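PDB 6FUV: solute Binding Protein, BlMnBP1 in complex with mannotriose from Bifidobacterium, which probably captures beta-manno-oligosaccharides such as mannotriose outside the cell and delivers them to an ABC transporter for uptake. Local coordinates for residues 4-8 / 9-13; 39-42 / 43-47. One frame throughout, in Å; residues are numbered along the deposited sequence.

Contact 1 of 2, residues 4-8 / 9-13; sequences AGVTY and PEIKL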
# COMPACT_ATOMS: atom_id res chain seq x y z
N ALA A 4 -11.47 -28.04 4.02
CA ALA A 4 -11.00 -28.84 5.15
C ALA A 4 -11.65 -28.45 6.47
O ALA A 4 -11.45 -29.14 7.47
CB ALA A 4 -9.48 -28.72 5.33
N GLY A 5 -12.43 -27.39 6.49
CA GLY A 5 -13.07 -26.95 7.72
C GLY A 5 -12.10 -26.59 8.82
O GLY A 5 -12.48 -26.45 9.99
N VAL A 6 -10.83 -26.42 8.45
CA VAL A 6 -9.82 -25.94 9.38
C VAL A 6 -9.73 -24.43 9.24
O VAL A 6 -9.47 -23.92 8.15
CB VAL A 6 -8.46 -26.59 9.10
CG1 VAL A 6 -7.37 -25.89 9.91
CG2 VAL A 6 -8.53 -28.06 9.43
N THR A 7 -9.95 -23.71 10.34
CA THR A 7 -9.87 -22.25 10.28
C THR A 7 -8.59 -21.73 10.93
O THR A 7 -7.91 -22.43 11.67
CB THR A 7 -11.09 -21.59 10.94
OG1 THR A 7 -11.12 -21.84 12.35
CG2 THR A 7 -12.37 -22.08 10.33
N TYR A 8 -8.26 -20.48 10.63
CA TYR A 8 -7.00 -19.89 11.10
C TYR A 8 -6.91 -19.83 12.62
O TYR A 8 -5.85 -20.19 13.17
CB TYR A 8 -6.84 -18.50 10.44
CG TYR A 8 -5.65 -17.68 10.84
CD1 TYR A 8 -5.54 -17.13 12.12
CD2 TYR A 8 -4.65 -17.40 9.93
CE1 TYR A 8 -4.43 -16.35 12.46
CE2 TYR A 8 -3.56 -16.63 10.29
CZ TYR A 8 -3.46 -16.10 11.55
OH TYR A 8 -2.34 -15.34 11.85
N PRO A 9 -7.95 -19.46 13.37
CA PRO A 9 -7.80 -19.47 14.84
C PRO A 9 -7.54 -20.86 15.37
O PRO A 9 -6.93 -21.01 16.42
CB PRO A 9 -9.14 -18.90 15.35
CG PRO A 9 -9.66 -18.09 14.19
CD PRO A 9 -9.24 -18.89 12.95
N GLU A 10 -7.97 -21.88 14.65
CA GLU A 10 -7.85 -23.22 15.16
C GLU A 10 -6.49 -23.82 14.90
O GLU A 10 -6.18 -24.85 15.51
CB GLU A 10 -8.90 -24.13 14.52
CG GLU A 10 -10.36 -23.70 14.69
CD GLU A 10 -11.31 -24.62 13.95
OE1 GLU A 10 -11.16 -24.79 12.71
OE2 GLU A 10 -12.20 -25.19 14.61
N ILE A 11 -5.65 -23.18 14.08
CA ILE A 11 -4.37 -23.76 13.66
C ILE A 11 -3.34 -23.64 14.77
O ILE A 11 -2.93 -22.54 15.15
CB ILE A 11 -3.85 -23.09 12.38
CG1 ILE A 11 -4.59 -23.63 11.16
CG2 ILE A 11 -2.40 -23.29 12.24
CD1 ILE A 11 -4.37 -22.77 9.95
N LYS A 12 -2.83 -24.77 15.22
CA LYS A 12 -1.72 -24.81 16.18
C LYS A 12 -0.42 -25.12 15.43
O LYS A 12 -0.16 -26.26 15.05
CB LYS A 12 -1.99 -25.83 17.26
CG LYS A 12 -3.24 -25.51 18.08
CD LYS A 12 -3.41 -26.53 19.18
CE LYS A 12 -4.52 -26.16 20.09
NZ LYS A 12 -4.80 -27.28 21.05
N LEU A 13 0.39 -24.09 15.21
CA LEU A 13 1.58 -24.23 14.38
C LEU A 13 2.52 -25.28 14.97
O LEU A 13 2.82 -25.27 16.16
CB LEU A 13 2.28 -22.87 14.24
CG LEU A 13 1.68 -21.82 13.30
CD1 LEU A 13 2.43 -20.52 13.38
CD2 LEU A 13 1.65 -22.32 11.91
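T7 and E10 meet across a compact turn near the N-terminus of the chain. Two overlapping type I beta-turns, 7-10 and 8-11, make up the motif. E10 folds its carboxylate back on T7. Its OE1 accepts the backbone N of T7 at 2.9 Å, through the lone pair directed away from OE2, and the N-H points at it with an angle of 161°. A weak second bond reaches the same oxygen from T7 OG1, at 3.0 Å from E10 OE1. OG1 sits between the backbone N and the carbonyl carbon of T7 (chi1 66°), and this brings the hydroxyl round to the carboxylate. E10 OE1 thus has two donors from one residue, one of them weak. The backbone closes the turns. E10 N to T7 O is a weak bond of 3.0 Å, and I11 N to Y8 O is a straighter one of 3.1 Å. The side chains of V6 and I11 cross at about a right angle, with V6 CG1 3.8 Å from I11 CG1. Y8 CB meets the proline ring at P9 CD, 3.5 Å away. Further out, helix 315-330 backs the turn: I11 rests on M322 and Y8 on T329. Y8 also packs on Y102 and M108. From the same helix, K326 NZ hydrogen-bonds to the carbonyl oxygens of both Y8 and I11, so Y8 O has a second donor besides I11 N.

Contact 2 of 2, residues 39-42 / 43-47; sequences PGKN and WDAYI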
# COMPACT_ATOMS: atom_id res chain seq x y z
N PRO A 39 18.89 -8.15 -1.82
CA PRO A 39 19.82 -7.74 -0.76
C PRO A 39 19.26 -7.87 0.65
O PRO A 39 19.48 -7.00 1.49
CB PRO A 39 20.11 -6.29 -1.14
CG PRO A 39 18.95 -5.82 -1.84
CD PRO A 39 18.39 -6.99 -2.58
N GLY A 40 18.50 -8.89 0.87
CA GLY A 40 17.96 -9.19 2.18
C GLY A 40 17.48 -10.61 2.22
O GLY A 40 17.98 -11.49 1.50
N LYS A 41 16.49 -10.86 3.07
CA LYS A 41 15.90 -12.19 3.17
C LYS A 41 14.87 -12.38 2.06
O LYS A 41 13.82 -11.73 2.08
CB LYS A 41 15.25 -12.35 4.53
CG LYS A 41 15.04 -13.72 5.00
CD LYS A 41 14.92 -13.71 6.54
CE LYS A 41 14.19 -14.97 7.04
NZ LYS A 41 14.20 -15.03 8.51
N ASN A 42 15.17 -13.26 1.09
CA ASN A 42 14.24 -13.53 -0.00
C ASN A 42 13.24 -14.64 0.35
O ASN A 42 13.25 -15.21 1.44
CB ASN A 42 15.00 -13.89 -1.29
CG ASN A 42 15.74 -15.20 -1.19
OD1 ASN A 42 15.69 -15.90 -0.18
ND2 ASN A 42 16.44 -15.55 -2.26
N TRP A 43 12.37 -14.95 -0.60
CA TRP A 43 11.32 -15.92 -0.33
C TRP A 43 11.89 -17.27 0.09
O TRP A 43 11.35 -17.93 0.98
CB TRP A 43 10.43 -16.08 -1.55
CG TRP A 43 9.55 -14.95 -1.87
CD1 TRP A 43 9.44 -14.31 -3.08
CD2 TRP A 43 8.60 -14.30 -1.00
NE1 TRP A 43 8.49 -13.31 -3.01
CE2 TRP A 43 7.98 -13.27 -1.74
CE3 TRP A 43 8.25 -14.46 0.34
CZ2 TRP A 43 7.04 -12.42 -1.19
CZ3 TRP A 43 7.28 -13.63 0.88
CH2 TRP A 43 6.70 -12.62 0.12
N ASP A 44 12.94 -17.73 -0.58
CA ASP A 44 13.42 -19.09 -0.30
C ASP A 44 13.97 -19.19 1.12
O ASP A 44 13.74 -20.18 1.83
CB ASP A 44 14.52 -19.50 -1.30
CG ASP A 44 13.98 -19.84 -2.69
OD1 ASP A 44 12.80 -20.20 -2.84
OD2 ASP A 44 14.74 -19.73 -3.64
N ALA A 45 14.66 -18.16 1.56
CA ALA A 45 15.09 -18.05 2.95
C ALA A 45 13.93 -18.18 3.93
O ALA A 45 14.06 -18.82 4.98
CB ALA A 45 15.79 -16.70 3.14
N TYR A 46 12.79 -17.57 3.63
CA TYR A 46 11.67 -17.73 4.54
C TYR A 46 11.13 -19.15 4.45
O TYR A 46 10.72 -19.76 5.45
CB TYR A 46 10.55 -16.72 4.24
CG TYR A 46 10.85 -15.31 4.65
CD1 TYR A 46 10.83 -14.94 5.97
CD2 TYR A 46 11.12 -14.34 3.73
CE1 TYR A 46 11.14 -13.62 6.35
CE2 TYR A 46 11.40 -13.02 4.12
CZ TYR A 46 11.41 -12.68 5.41
OH TYR A 46 11.68 -11.39 5.79
N ILE A 47 11.07 -19.68 3.23
CA ILE A 47 10.45 -20.98 3.04
C ILE A 47 11.31 -22.06 3.70
O ILE A 47 10.80 -22.99 4.33
CB ILE A 47 10.22 -21.22 1.54
CG1 ILE A 47 9.13 -20.26 1.04
CG2 ILE A 47 9.91 -22.70 1.29
CD1 ILE A 47 9.03 -20.11 -0.41
O HOH W 1 12.57 -10.13 3.79
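Two first torsions set up this helix start. In N42 a chi1 of 66° tucks CG between the backbone N and the carbonyl carbon, and OD1 then reaches the first turn of helix 43-53. In K41 a chi1 of -159° sends CG away from the backbone N, and the extended chain runs over the ring of Y46. N42 is the N-cap. Its OD1 accepts A45 N at 3.0 Å, nearly straight at 170°. Its backbone O takes Y46 N at 3.3 Å, the first main-chain bond of the helix. N42 ND2 reaches back, weakly, to L35 O. The K41 chain crosses the Y46 side chain at about a right angle, and CE lies 3.8 Å from the Y46 ring centroid, a CH-pi contact over one face. K41 CG also touches A45 CB at 3.6 Å. The amino group goes on to a salt bridge with E49. One water joins K41 and Y46: it donates to K41 O at 2.7 Å and accepts from Y46 OH at 2.5 Å. N337 ND2 is a further partner of Y46 OH. Behind the cap, W43 stacks edge-to-face with F26. The Y46 ring is therefore fixed by a chain over its face and polar partners at its hydroxyl, and the N42 side chain gives A45 N an acceptor at the helix start, the usual work of an N-cap.

Contact 1 and contact 2 are two local turns of one chain, met in series before and after strand 22-28. Their centres are 25 Å apart and their nearest atoms about 11 Å, so they do not touch. They lie in different parts of the fold. Residues 4-13 lie against helix 315-330, with K326 bonded to the turn, and their centre is about 28 Å from the chain centre. Residues 39-47 start helix 43-53, which packs on strand 57-63 of the mixed sheet. In contact 2 the W43 side chain is about 8 Å from a bound beta-D-mannopyranose, near the sugar but not in contact with it. Contact 1 is structural packing.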